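Dihydroorotase (Saccharomyces cerevisiae S288C, PDB 6L0A) catalyses the reversible, zinc-dependent interconversion of N-carbamoyl-L-aspartate and (S)-dihydroorotate, the third step of de novo pyrimidine biosynthesis. Local coordinates at residues L178-S183 with C229-K234; F215-D220 with K234-K239; G8-M13 with D323-F328. All coordinates share one frame; numbering follows the deposited sequence.

Overall arrangement
Contacts 1 and 2 lie close together, their centres about 10 Å apart, and share K234, whose side chain serves contact 1 and whose carbonyl serves contact 2. Their segments alternate along the chain: 178-183, 215-220, 229-234, then 234-239. Contact 1 holds a zinc ligand of the TIM barrel, and contact 2 lies farther out, joining the connection after strand 205-209 to the start of helix 236-246. Contact 3 brackets this region in sequence, pairing residues 8-13 with 323-328. Its centre is about 24 Å from that of contact 1 and 28 Å from that of contact 2. It thereby attaches a small antiparallel sheet, built from both ends of the chain, to the first barrel strand, 11-15.

Contact 1. Residues L178-S183 with C229-K234; sequences LEHCTS and CKPVAK. With ZN (zinc ion), chain L.
With chi1 at 43°, the CG of H180 sits between its backbone N and carbonyl carbon, bringing the imidazole against P231. T182 has chi1 58°, which directs OG1 at K234 while CG2 lies beside the backbone N and packs on the proline. These residues belong to loops at the active site of the TIM-barrel metallo-dependent hydrolase fold; H180 follows strand 175-178. P231, preceded by a cis peptide bond, places CD over one face of the imidazole in a CH-pi contact, 3.7 Å from the centroid of the H180 ring. E179 CB covers the opposite face, so the ring is sandwiched while its NE2 binds zinc at 2.1 Å. H137 and K98 also coordinate this zinc, and K230, from the other loop, touches the bound malate, while its NZ hydrogen-bonds to V104 O. T182 CG2 meets P231 CB at 3.8 Å. The K234 chain runs extended and then bends at chi4, 68°, bringing NZ to T182 OG1 at 2.7 Å. The same NZ donates to V232 O, 2.9 Å away, in the carbonyl plane and on a lone pair. E157 also hydrogen-bonds to T182 OG1, so this hydroxyl lies between a carboxylate and an ammonium group, and the acid probably strengthens the link. A water also bridges the backbones, donating to T182 O at 2.8 Å and accepting from K234 N at 2.9 Å.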
loop_
_atom_site.group_PDB
_atom_site.type_symbol
_atom_site.label_atom_id
_atom_site.label_comp_id
_atom_site.label_asym_id
_atom_site.label_seq_id
_atom_site.Cartn_x
_atom_site.Cartn_y
_atom_site.Cartn_z
ATOM N N LEU C 178 -17.431 -16.389 -2.394
ATOM C CA LEU C 178 -16.702 -15.160 -2.103
ATOM C C LEU C 178 -15.242 -15.434 -2.444
ATOM O O LEU C 178 -14.523 -16.072 -1.676
ATOM C CB LEU C 178 -16.890 -14.760 -0.644
ATOM C CG LEU C 178 -16.317 -13.396 -0.228
ATOM C CD1 LEU C 178 -16.881 -12.243 -1.056
ATOM C CD2 LEU C 178 -16.543 -13.154 1.257
ATOM N N GLU C 179 -14.815 -14.984 -3.623
ATOM C CA GLU C 179 -13.482 -15.296 -4.111
ATOM C C GLU C 179 -12.418 -14.574 -3.287
ATOM O O GLU C 179 -12.658 -13.511 -2.716
ATOM C CB GLU C 179 -13.352 -14.901 -5.587
ATOM C CG GLU C 179 -14.293 -15.663 -6.531
ATOM C CD GLU C 179 -13.908 -17.124 -6.681
ATOM O OE1 GLU C 179 -12.738 -17.450 -6.402
ATOM O OE2 GLU C 179 -14.763 -17.954 -7.086
ATOM N N HIS C 180 -11.224 -15.169 -3.252
ATOM C CA HIS C 180 -10.037 -14.631 -2.583
ATOM C C HIS C 180 -10.328 -13.755 -1.370
ATOM O O HIS C 180 -10.072 -12.540 -1.399
ATOM C CB HIS C 180 -9.156 -13.866 -3.593
ATOM C CG HIS C 180 -9.903 -12.976 -4.547
ATOM N ND1 HIS C 180 -10.831 -12.042 -4.137
ATOM C CD2 HIS C 180 -9.821 -12.859 -5.894
ATOM C CE1 HIS C 180 -11.306 -11.405 -5.194
ATOM N NE2 HIS C 180 -10.710 -11.881 -6.274
ATOM N N CYS C 181 -10.847 -14.361 -0.298
ATOM C CA CYS C 181 -11.093 -13.619 0.936
ATOM C C CYS C 181 -9.793 -13.086 1.507
ATOM O O CYS C 181 -8.755 -13.765 1.480
ATOM C CB CYS C 181 -11.774 -14.492 1.990
ATOM S SG CYS C 181 -13.502 -14.818 1.655
ATOM N N THR C 182 -9.860 -11.882 2.079
ATOM C CA THR C 182 -8.662 -11.281 2.638
ATOM C C THR C 182 -8.812 -10.778 4.062
ATOM O O THR C 182 -7.820 -10.324 4.627
ATOM C CB THR C 182 -8.196 -10.114 1.762
ATOM O OG1 THR C 182 -9.260 -9.154 1.671
ATOM C CG2 THR C 182 -7.820 -10.611 0.391
ATOM N N SER C 183 -10.009 -10.823 4.649
ATOM C CA SER C 183 -10.241 -10.193 5.942
ATOM C C SER C 183 -10.817 -11.183 6.942
ATOM O O SER C 183 -11.544 -12.112 6.577
ATOM C CB SER C 183 -11.188 -9.003 5.810
ATOM O OG SER C 183 -12.494 -9.432 5.475
ATOM N N CYS C 229 -2.069 -6.574 -5.142
ATOM C CA CYS C 229 -3.160 -7.179 -5.883
ATOM C C CYS C 229 -4.464 -6.695 -5.260
ATOM O O CYS C 229 -4.459 -5.978 -4.265
ATOM C CB CYS C 229 -3.069 -8.705 -5.799
ATOM S SG CYS C 229 -3.205 -9.175 -4.019
ATOM N N LYS C 230 -5.592 -7.089 -5.850
ATOM C CA LYS C 230 -6.882 -6.803 -5.245
ATOM C C LYS C 230 -7.587 -8.116 -4.916
ATOM O O LYS C 230 -7.456 -9.084 -5.671
ATOM C CB LYS C 230 -7.771 -5.945 -6.188
ATOM C CG LYS C 230 -7.165 -4.575 -6.586
ATOM C CD LYS C 230 -6.886 -3.685 -5.379
ATOM C CE LYS C 230 -8.163 -3.183 -4.758
ATOM N NZ LYS C 230 -8.779 -2.016 -5.527
ATOM N N PRO C 231 -8.253 -8.226 -3.748
ATOM C CA PRO C 231 -8.213 -7.249 -2.658
ATOM C C PRO C 231 -6.809 -7.210 -2.080
ATOM O O PRO C 231 -6.068 -8.211 -2.187
ATOM C CB PRO C 231 -9.232 -7.778 -1.635
ATOM C CG PRO C 231 -9.925 -8.971 -2.308
ATOM C CD PRO C 231 -8.975 -9.452 -3.366
ATOM N N VAL C 232 -6.411 -6.056 -1.544
ATOM C CA VAL C 232 -5.053 -5.924 -1.036
ATOM C C VAL C 232 -4.884 -6.821 0.183
ATOM O O VAL C 232 -5.845 -7.101 0.911
ATOM C CB VAL C 232 -4.736 -4.457 -0.686
ATOM C CG1 VAL C 232 -4.954 -3.542 -1.906
ATOM C CG2 VAL C 232 -5.563 -3.986 0.515
ATOM N N ALA C 233 -3.652 -7.277 0.407
ATOM C CA ALA C 233 -3.323 -7.955 1.655
ATOM C C ALA C 233 -3.417 -6.965 2.811
ATOM O O ALA C 233 -3.003 -5.805 2.689
ATOM C CB ALA C 233 -1.918 -8.565 1.577
ATOM N N LYS C 234 -3.980 -7.405 3.927
ATOM C CA LYS C 234 -4.419 -6.497 4.983
ATOM C C LYS C 234 -3.542 -6.701 6.222
ATOM O O LYS C 234 -2.315 -6.745 6.073
ATOM C CB LYS C 234 -5.913 -6.676 5.211
ATOM C CG LYS C 234 -6.703 -6.224 3.978
ATOM C CD LYS C 234 -8.174 -6.548 4.070
ATOM C CE LYS C 234 -8.931 -5.921 2.898
ATOM N NZ LYS C 234 -8.634 -6.496 1.527
HETATM ZN ZN ZN L . -10.242 -10.608 -7.927
HETATM O O HOH W 1 -5.184 -10.025 3.843
#

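Contact 2. Residues F215-D220 with K234-K239; sequences FLTIDD and KLPNDK
T217 turns its hydroxyl onto the backbone of K234: chi1 of -157° carries OG1 opposite the threonine N, and OG1 donates to K234 O at 2.6 Å. I218 N donates to that oxygen too, at 2.9 Å, so two donors from successive residues fix one carbonyl. The T217 hydroxyl also lies 3.6 Å from P236 CD. Alongside, I218 CG2 and L235 CD2 meet at 4.0 Å, their side chains pointing the same way. The contact ties the loop after strand 205-209 and the start of short helix 218-221 to the start of helix 236-246, within the beta-alpha-beta crossover leading to strand 253-255. L235 is the N-cap residue, and D238 OD2 accepts from its backbone N through the anti lone pair. K239, one turn into the helix, sends an extended chain across and bends it at chi3, 93°. Its NZ thereby reaches F215 O at 3.0 Å from above, 42° out of the carbonyl plane, while CD packs 3.3 Å from F215 O. Were K239 an alanine, F215 O would probably lose this donor and a gap would open beside the 215-216 backbone. T217 and P236 also pack on H144 and P150 of the second subunit, respectively.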
loop_
_atom_site.group_PDB
_atom_site.type_symbol
_atom_site.label_atom_id
_atom_site.label_comp_id
_atom_site.label_asym_id
_atom_site.label_seq_id
_atom_site.Cartn_x
_atom_site.Cartn_y
_atom_site.Cartn_z
ATOM N N PHE C 215 0.517 -15.529 2.930
ATOM C CA PHE C 215 1.848 -15.016 3.237
ATOM C C PHE C 215 1.872 -13.518 3.482
ATOM O O PHE C 215 2.555 -13.051 4.400
ATOM C CB PHE C 215 2.814 -15.302 2.079
ATOM C CG PHE C 215 3.170 -16.753 1.910
ATOM C CD1 PHE C 215 2.451 -17.563 1.034
ATOM C CD2 PHE C 215 4.249 -17.299 2.593
ATOM C CE1 PHE C 215 2.797 -18.891 0.848
ATOM C CE2 PHE C 215 4.592 -18.632 2.418
ATOM C CZ PHE C 215 3.861 -19.427 1.549
ATOM N N LEU C 216 1.176 -12.753 2.648
ATOM C CA LEU C 216 1.390 -11.315 2.561
ATOM C C LEU C 216 0.578 -10.549 3.586
ATOM O O LEU C 216 -0.508 -10.962 4.004
ATOM C CB LEU C 216 1.017 -10.783 1.173
ATOM C CG LEU C 216 1.810 -11.228 -0.051
ATOM C CD1 LEU C 216 1.183 -10.627 -1.305
ATOM C CD2 LEU C 216 3.273 -10.831 0.059
ATOM N N THR C 217 1.102 -9.383 3.942
ATOM C CA THR C 217 0.383 -8.385 4.709
ATOM C C THR C 217 0.644 -7.044 4.034
ATOM O O THR C 217 1.448 -6.957 3.109
ATOM C CB THR C 217 0.854 -8.398 6.163
ATOM O OG1 THR C 217 -0.160 -7.840 6.998
ATOM C CG2 THR C 217 2.110 -7.615 6.290
ATOM N N ILE C 218 -0.023 -5.981 4.502
ATOM C CA ILE C 218 0.153 -4.664 3.884
ATOM C C ILE C 218 1.623 -4.247 3.848
ATOM O O ILE C 218 2.063 -3.574 2.909
ATOM C CB ILE C 218 -0.716 -3.617 4.613
ATOM C CG1 ILE C 218 -0.602 -2.249 3.937
ATOM C CG2 ILE C 218 -0.371 -3.553 6.116
ATOM C CD1 ILE C 218 -1.622 -1.245 4.429
ATOM N N ASP C 219 2.410 -4.642 4.855
ATOM C CA ASP C 219 3.826 -4.275 4.864
ATOM C C ASP C 219 4.558 -4.797 3.643
ATOM O O ASP C 219 5.557 -4.209 3.220
ATOM C CB ASP C 219 4.516 -4.814 6.118
ATOM C CG ASP C 219 4.265 -3.963 7.319
ATOM O OD1 ASP C 219 3.195 -3.338 7.386
ATOM O OD2 ASP C 219 5.128 -3.940 8.214
ATOM N N ASP C 220 4.105 -5.910 3.083
ATOM C CA ASP C 220 4.832 -6.524 1.981
ATOM C C ASP C 220 4.546 -5.895 0.630
ATOM O O ASP C 220 5.350 -6.077 -0.291
ATOM C CB ASP C 220 4.515 -8.020 1.914
ATOM C CG ASP C 220 4.895 -8.741 3.181
ATOM O OD1 ASP C 220 6.059 -8.604 3.609
ATOM O OD2 ASP C 220 4.041 -9.444 3.755
ATOM N N LYS C 234 -3.980 -7.405 3.927
ATOM C CA LYS C 234 -4.419 -6.497 4.983
ATOM C C LYS C 234 -3.542 -6.701 6.222
ATOM O O LYS C 234 -2.315 -6.745 6.073
ATOM C CB LYS C 234 -5.913 -6.676 5.211
ATOM C CG LYS C 234 -6.703 -6.224 3.978
ATOM C CD LYS C 234 -8.174 -6.548 4.070
ATOM C CE LYS C 234 -8.931 -5.921 2.898
ATOM N NZ LYS C 234 -8.634 -6.496 1.527
ATOM N N LEU C 235 -4.101 -6.805 7.408
ATOM C CA LEU C 235 -3.295 -6.711 8.616
ATOM C C LEU C 235 -2.881 -8.094 9.104
ATOM O O LEU C 235 -3.426 -9.115 8.668
ATOM C CB LEU C 235 -4.082 -5.978 9.692
ATOM C CG LEU C 235 -4.607 -4.614 9.245
ATOM C CD1 LEU C 235 -5.305 -3.905 10.398
ATOM C CD2 LEU C 235 -3.473 -3.773 8.694
ATOM N N PRO C 236 -1.891 -8.174 9.999
ATOM C CA PRO C 236 -1.534 -9.495 10.553
ATOM C C PRO C 236 -2.713 -10.262 11.142
ATOM O O PRO C 236 -2.753 -11.495 11.017
ATOM C CB PRO C 236 -0.487 -9.138 11.621
ATOM C CG PRO C 236 0.155 -7.896 11.096
ATOM C CD PRO C 236 -0.967 -7.119 10.471
ATOM N N ASN C 237 -3.673 -9.583 11.778
ATOM C CA ASN C 237 -4.838 -10.282 12.326
ATOM C C ASN C 237 -5.683 -10.907 11.221
ATOM O O ASN C 237 -6.282 -11.973 11.413
ATOM C CB ASN C 237 -5.689 -9.315 13.159
ATOM C CG ASN C 237 -7.003 -9.935 13.641
ATOM O OD1 ASN C 237 -7.017 -10.764 14.558
ATOM N ND2 ASN C 237 -8.115 -9.518 13.037
ATOM N N ASP C 238 -5.758 -10.254 10.066
ATOM C CA ASP C 238 -6.455 -10.838 8.928
ATOM C C ASP C 238 -5.707 -12.049 8.391
ATOM O O ASP C 238 -6.297 -13.118 8.198
ATOM C CB ASP C 238 -6.631 -9.782 7.838
ATOM C CG ASP C 238 -7.405 -8.597 8.321
ATOM O OD1 ASP C 238 -8.556 -8.811 8.757
ATOM O OD2 ASP C 238 -6.875 -7.457 8.267
ATOM N N LYS C 239 -4.402 -11.909 8.145
ATOM C CA LYS C 239 -3.647 -13.054 7.657
ATOM C C LYS C 239 -3.757 -14.235 8.619
ATOM O O LYS C 239 -3.841 -15.391 8.180
ATOM C CB LYS C 239 -2.183 -12.682 7.430
ATOM C CG LYS C 239 -1.353 -13.864 6.957
ATOM C CD LYS C 239 0.069 -13.461 6.600
ATOM C CE LYS C 239 0.994 -13.649 7.786
ATOM N NZ LYS C 239 2.411 -13.640 7.341
#

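Contact 3. Residues G8-M13 with D323-F328; sequences GLTCDM and DKAILF
A single backbone hydrogen bond joins G8 to A325: A325 N donates to G8 O at 2.8 Å, with an N-H...O angle of 169° and the donor tilted 16° from the carbonyl plane. It lies at the margin of a four-stranded antiparallel sheet, where edge strand 4-8 runs beside strand 324-328 before the chain leaves for barrel strand 11-15. The same G8 oxygen receives a CA-H...O contact from K324 CA at 3.5 Å. K324 CG rests 3.9 Å from G8 CA, and the positive phi of G8 is in itself a backbone shape that suits a glycine. On one side of this bond, L9 brings its CD2 methyl to 3.4 Å from D323 O. On the other, T10 packs on A325 with both branches of its side chain, OG1 and CG2 each approaching A325 CB at 3.8 Å.

Further residues surround these groups. With chi1 at 48°, T10 OG1 lies between its backbone N and carbonyl carbon, where it both touches the alanine and hydrogen-bonds to G34 O, while CG2 lies beside the backbone N. W361, from the neighbouring strand 354-362, packs against both T10 and A325, while L9 leans on I309 of helix 300-312 and L9 O accepts from S305 OG. The charged ends lead away from the pairing: K324 NZ hydrogen-bonds to P363 O, while D323 OD2 forms a salt bridge with R31 NH2.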
loop_
_atom_site.group_PDB
_atom_site.type_symbol
_atom_site.label_atom_id
_atom_site.label_comp_id
_atom_site.label_asym_id
_atom_site.label_seq_id
_atom_site.Cartn_x
_atom_site.Cartn_y
_atom_site.Cartn_z
ATOM N N GLY C 8 -3.693 -36.281 -5.655
ATOM C CA GLY C 8 -4.741 -36.664 -6.588
ATOM C C GLY C 8 -5.004 -35.601 -7.637
ATOM O O GLY C 8 -4.081 -35.017 -8.227
ATOM N N LEU C 9 -6.292 -35.370 -7.900
ATOM C CA LEU C 9 -6.717 -34.408 -8.920
ATOM C C LEU C 9 -6.862 -33.053 -8.236
ATOM O O LEU C 9 -7.902 -32.723 -7.676
ATOM C CB LEU C 9 -8.019 -34.851 -9.576
ATOM C CG LEU C 9 -8.003 -36.270 -10.138
ATOM C CD1 LEU C 9 -9.393 -36.702 -10.574
ATOM C CD2 LEU C 9 -7.005 -36.371 -11.285
ATOM N N THR C 10 -5.793 -32.275 -8.269
ATOM C CA THR C 10 -5.763 -30.959 -7.645
ATOM C C THR C 10 -6.555 -29.950 -8.473
ATOM O O THR C 10 -6.585 -30.022 -9.705
ATOM C CB THR C 10 -4.320 -30.485 -7.525
ATOM O OG1 THR C 10 -3.669 -30.684 -8.782
ATOM C CG2 THR C 10 -3.577 -31.275 -6.454
ATOM N N CYS C 11 -7.160 -28.971 -7.792
ATOM C CA CYS C 11 -7.881 -27.922 -8.501
ATOM C C CYS C 11 -7.475 -26.542 -7.991
ATOM O O CYS C 11 -7.299 -26.323 -6.788
ATOM C CB CYS C 11 -9.394 -28.071 -8.378
ATOM S SG CYS C 11 -10.031 -28.366 -6.744
ATOM N N ASP C 12 -7.350 -25.616 -8.931
ATOM C CA ASP C 12 -7.183 -24.191 -8.650
ATOM C C ASP C 12 -8.420 -23.515 -9.226
ATOM O O ASP C 12 -8.576 -23.409 -10.448
ATOM C CB ASP C 12 -5.888 -23.665 -9.269
ATOM C CG ASP C 12 -5.728 -22.167 -9.113
ATOM O OD1 ASP C 12 -6.622 -21.513 -8.528
ATOM O OD2 ASP C 12 -4.699 -21.653 -9.586
ATOM N N MET C 13 -9.316 -23.085 -8.352
ATOM C CA MET C 13 -10.606 -22.601 -8.819
ATOM C C MET C 13 -10.617 -21.095 -9.087
ATOM O O MET C 13 -11.686 -20.466 -9.032
ATOM C CB MET C 13 -11.691 -23.011 -7.826
ATOM C CG MET C 13 -11.911 -24.553 -7.802
ATOM S SD MET C 13 -11.944 -25.328 -9.447
ATOM C CE MET C 13 -12.744 -26.895 -9.037
ATOM N N ASP C 323 -4.009 -38.208 -14.362
ATOM C CA ASP C 323 -2.735 -38.099 -13.655
ATOM C C ASP C 323 -2.936 -37.479 -12.280
ATOM O O ASP C 323 -3.756 -36.575 -12.099
ATOM C CB ASP C 323 -1.734 -37.253 -14.447
ATOM C CG ASP C 323 -1.291 -37.906 -15.729
ATOM O OD1 ASP C 323 -1.628 -39.087 -15.952
ATOM O OD2 ASP C 323 -0.605 -37.226 -16.525
ATOM N N LYS C 324 -2.176 -37.965 -11.309
ATOM C CA LYS C 324 -2.293 -37.527 -9.928
ATOM C C LYS C 324 -1.114 -36.632 -9.585
ATOM O O LYS C 324 0.011 -36.885 -10.022
ATOM C CB LYS C 324 -2.332 -38.718 -8.971
ATOM C CG LYS C 324 -3.628 -39.519 -9.014
ATOM C CD LYS C 324 -3.391 -40.985 -8.659
ATOM C CE LYS C 324 -2.167 -41.546 -9.370
ATOM N NZ LYS C 324 -1.998 -43.018 -9.150
ATOM N N ALA C 325 -1.369 -35.583 -8.812
ATOM C CA ALA C 325 -0.309 -34.662 -8.428
ATOM C C ALA C 325 0.355 -35.190 -7.162
ATOM O O ALA C 325 -0.304 -35.370 -6.134
ATOM C CB ALA C 325 -0.858 -33.244 -8.230
ATOM N N ILE C 326 1.655 -35.445 -7.239
ATOM C CA ILE C 326 2.418 -35.998 -6.123
ATOM C C ILE C 326 3.312 -34.900 -5.566
ATOM O O ILE C 326 4.208 -34.401 -6.259
ATOM C CB ILE C 326 3.248 -37.220 -6.549
ATOM C CG1 ILE C 326 2.361 -38.255 -7.256
ATOM C CG2 ILE C 326 3.948 -37.829 -5.341
ATOM C CD1 ILE C 326 1.262 -38.821 -6.380
ATOM N N LEU C 327 3.070 -34.519 -4.321
ATOM C CA LEU C 327 3.943 -33.575 -3.641
ATOM C C LEU C 327 5.094 -34.346 -3.004
ATOM O O LEU C 327 4.859 -35.300 -2.258
ATOM C CB LEU C 327 3.163 -32.805 -2.582
ATOM C CG LEU C 327 3.778 -31.519 -2.043
ATOM C CD1 LEU C 327 3.483 -30.355 -2.978
ATOM C CD2 LEU C 327 3.227 -31.263 -0.661
ATOM N N PHE C 328 6.330 -33.947 -3.296
ATOM C CA PHE C 328 7.475 -34.626 -2.699
ATOM C C PHE C 328 8.471 -33.620 -2.137
ATOM O O PHE C 328 8.676 -32.543 -2.710
ATOM C CB PHE C 328 8.161 -35.582 -3.696
ATOM C CG PHE C 328 8.748 -34.913 -4.909
ATOM C CD1 PHE C 328 7.935 -34.457 -5.933
ATOM C CD2 PHE C 328 10.118 -34.784 -5.046
ATOM C CE1 PHE C 328 8.478 -33.858 -7.058
ATOM C CE2 PHE C 328 10.661 -34.185 -6.168
ATOM C CZ PHE C 328 9.842 -33.726 -7.173
#